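Local coordinates for protein PTS-dependent dihydroxyacetone kinase, ADP-binding subunit DhaL (PDB 3CR3) that binds ADP with magnesium, takes a phosphoryl group from DhaM to make bound ATP, and passes it to dihydroxyacetone held on DhaK, at residues Val67-Met72 with Ala86-Ser91. Sequence-based numbering, arbitrary orientation.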
ATOM      1  N   VAL A  67     -28.427  -9.619 -16.876  1.00 20.77           N
ATOM      2  CA  VAL A  67     -28.366  -8.794 -15.668  1.00 20.77           C
ATOM      3  C   VAL A  67     -26.985  -8.956 -15.029  1.00 21.21           C
ATOM      4  O   VAL A  67     -26.305  -7.972 -14.749  1.00 21.60           O
ATOM      5  CB  VAL A  67     -29.497  -9.148 -14.664  1.00 20.99           C
ATOM      6  CG1 VAL A  67     -29.320  -8.389 -13.326  1.00 20.26           C
ATOM      7  CG2 VAL A  67     -30.848  -8.847 -15.271  1.00 21.00           C
ATOM      8  N   ALA A  68     -26.565 -10.199 -14.838  1.00 21.50           N
ATOM      9  CA  ALA A  68     -25.273 -10.488 -14.226  1.00 22.86           C
ATOM     10  C   ALA A  68     -24.100  -9.774 -14.934  1.00 23.71           C
ATOM     11  O   ALA A  68     -23.297  -9.110 -14.284  1.00 23.26           O
ATOM     12  CB  ALA A  68     -25.051 -11.982 -14.170  1.00 22.54           C
HETATM   13  N   MSE A  69     -24.026  -9.888 -16.262  1.00 24.38           N
HETATM   14  CA  MSE A  69     -22.924  -9.294 -17.027  1.00 25.99           C
HETATM   15  C   MSE A  69     -22.950  -7.768 -17.046  1.00 24.96           C
HETATM   16  O   MSE A  69     -21.899  -7.137 -16.978  1.00 24.53           O
HETATM   17  CB  MSE A  69     -22.875  -9.840 -18.465  1.00 27.14           C
HETATM   18  CG  MSE A  69     -22.786 -11.362 -18.558  1.00 34.02           C
HETATM   19 SE   MSE A  69     -21.292 -12.148 -17.544  1.00 51.81          SE
HETATM   20  CE  MSE A  69     -22.101 -12.571 -15.826  1.00 45.60           C
ATOM     21  N   THR A  70     -24.145  -7.187 -17.131  1.00 24.59           N
ATOM     22  CA  THR A  70     -24.299  -5.732 -17.101  1.00 24.71           C
ATOM     23  C   THR A  70     -23.846  -5.141 -15.751  1.00 24.98           C
ATOM     24  O   THR A  70     -23.072  -4.188 -15.715  1.00 24.19           O
ATOM     25  CB  THR A  70     -25.751  -5.295 -17.417  1.00 24.38           C
ATOM     26  OG1 THR A  70     -26.234  -6.004 -18.565  1.00 24.21           O
ATOM     27  CG2 THR A  70     -25.816  -3.813 -17.688  1.00 24.49           C
ATOM     28  N   LEU A  71     -24.325  -5.724 -14.651  1.00 25.73           N
ATOM     29  CA  LEU A  71     -23.939  -5.276 -13.309  1.00 26.57           C
ATOM     30  C   LEU A  71     -22.439  -5.477 -13.063  1.00 27.98           C
ATOM     31  O   LEU A  71     -21.784  -4.616 -12.471  1.00 28.03           O
ATOM     32  CB  LEU A  71     -24.793  -5.956 -12.215  1.00 25.91           C
ATOM     33  CG  LEU A  71     -26.313  -5.703 -12.207  1.00 24.36           C
ATOM     34  CD1 LEU A  71     -27.001  -6.427 -11.037  1.00 23.69           C
ATOM     35  CD2 LEU A  71     -26.682  -4.225 -12.197  1.00 23.75           C
HETATM   36  N   MSE A  72     -21.893  -6.594 -13.550  1.00 29.78           N
HETATM   37  CA  MSE A  72     -20.463  -6.885 -13.407  1.00 32.37           C
HETATM   38  C   MSE A  72     -19.574  -5.875 -14.130  1.00 30.81           C
HETATM   39  O   MSE A  72     -18.500  -5.540 -13.648  1.00 31.14           O
HETATM   40  CB  MSE A  72     -20.131  -8.305 -13.873  1.00 31.97           C
HETATM   41  CG  MSE A  72     -20.505  -9.389 -12.870  1.00 34.29           C
HETATM   42 SE   MSE A  72     -19.473 -11.006 -13.146  1.00 40.97          SE
HETATM   43  CE  MSE A  72     -20.617 -12.315 -12.268  1.00 35.05           C
ATOM     44  N   ALA A  86     -24.774 -13.254  -7.868  1.00 14.60           N
ATOM     45  CA  ALA A  86     -26.124 -13.674  -7.486  1.00 14.92           C
ATOM     46  C   ALA A  86     -26.920 -13.967  -8.758  1.00 14.87           C
ATOM     47  O   ALA A  86     -27.438 -15.058  -8.929  1.00 14.30           O
ATOM     48  CB  ALA A  86     -26.825 -12.608  -6.623  1.00 14.77           C
ATOM     49  N   PHE A  87     -26.970 -13.008  -9.678  1.00 15.12           N
ATOM     50  CA  PHE A  87     -27.737 -13.201 -10.894  1.00 16.07           C
ATOM     51  C   PHE A  87     -27.205 -14.322 -11.789  1.00 16.30           C
ATOM     52  O   PHE A  87     -27.978 -15.028 -12.420  1.00 16.70           O
ATOM     53  CB  PHE A  87     -27.950 -11.872 -11.634  1.00 16.43           C
ATOM     54  CG  PHE A  87     -29.099 -11.070 -11.072  1.00 16.77           C
ATOM     55  CD1 PHE A  87     -30.404 -11.359 -11.446  1.00 16.49           C
ATOM     56  CD2 PHE A  87     -28.878 -10.068 -10.124  1.00 16.74           C
ATOM     57  CE1 PHE A  87     -31.481 -10.660 -10.910  1.00 16.85           C
ATOM     58  CE2 PHE A  87     -29.943  -9.361  -9.579  1.00 16.34           C
ATOM     59  CZ  PHE A  87     -31.246  -9.655  -9.969  1.00 16.89           C
ATOM     60  N   LEU A  88     -25.893 -14.510 -11.802  1.00 16.94           N
ATOM     61  CA  LEU A  88     -25.288 -15.560 -12.609  1.00 17.55           C
ATOM     62  C   LEU A  88     -25.739 -16.947 -12.149  1.00 17.41           C
ATOM     63  O   LEU A  88     -26.064 -17.808 -12.973  1.00 16.85           O
ATOM     64  CB  LEU A  88     -23.762 -15.444 -12.565  1.00 17.24           C
ATOM     65  CG  LEU A  88     -22.972 -16.149 -13.661  1.00 19.44           C
ATOM     66  CD1 LEU A  88     -23.412 -15.721 -15.081  1.00 20.47           C
ATOM     67  CD2 LEU A  88     -21.500 -15.868 -13.454  1.00 21.02           C
ATOM     68  N   ALA A  89     -25.754 -17.154 -10.835  1.00 17.37           N
ATOM     69  CA  ALA A  89     -26.196 -18.419 -10.258  1.00 18.29           C
ATOM     70  C   ALA A  89     -27.686 -18.625 -10.514  1.00 19.35           C
ATOM     71  O   ALA A  89     -28.117 -19.726 -10.868  1.00 19.20           O
ATOM     72  CB  ALA A  89     -25.904 -18.448  -8.782  1.00 18.08           C
HETATM   73  N   MSE A  90     -28.465 -17.551 -10.356  1.00 20.59           N
HETATM   74  CA  MSE A  90     -29.898 -17.567 -10.661  1.00 23.01           C
HETATM   75  C   MSE A  90     -30.155 -17.877 -12.128  1.00 20.81           C
HETATM   76  O   MSE A  90     -31.122 -18.558 -12.464  1.00 20.02           O
HETATM   77  CB  MSE A  90     -30.563 -16.245 -10.264  1.00 22.10           C
HETATM   78  CG  MSE A  90     -30.564 -16.009  -8.759  1.00 25.94           C
HETATM   79 SE   MSE A  90     -31.350 -14.301  -8.249  1.00 32.21          SE
HETATM   80  CE  MSE A  90     -29.956 -13.072  -8.552  1.00 30.89           C
ATOM     81  N   SER A  91     -29.282 -17.375 -12.995  1.00 20.55           N
ATOM     82  CA  SER A  91     -29.344 -17.701 -14.414  1.00 20.11           C
ATOM     83  C   SER A  91     -29.209 -19.221 -14.607  1.00 20.03           C
ATOM     84  O   SER A  91     -30.019 -19.846 -15.300  1.00 19.24           O
ATOM     85  CB  SER A  91     -28.253 -16.958 -15.192  1.00 20.10           C
ATOM     86  OG  SER A  91     -28.338 -17.240 -16.574  1.00 20.21           O
TER
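F87 and L88, reaching from helix 79-94, straddle A68 of helix 60-74, and these three residues carry most of this antiparallel helix-helix packing in the all-helical DhaL fold. The axes of 67-72 and 86-91 run at 165° to each other and approach to 8.4 Å, a close pairing consistent with the small side chain of A68, whose methyl CB sits 3.6 Å from the backbone N of L88. On one side of that methyl stands the F87 ring, clamped between two methyl groups. V67 has CG1 anti to its own backbone nitrogen (chi1 173°), which puts this methyl over the middle of the ring in a CH-pi contact, 3.5 Å from the centroid; CE of selenomethionine M90 covers the opposite face. L71 adds CD1 obliquely near F87 CD2, and L11 of helix 4-20 touches both V67 and F87, tying the pair into the bundle interior. The side chain of L88 goes to the other side of A68, where two selenomethionines meet its branches. M72 crosses L88 at about a right angle and brings CE to 3.8 Å from L88 CD2, while the bent chain of M69 presses its CE tightly against L88 CD1, 3.5 Å away.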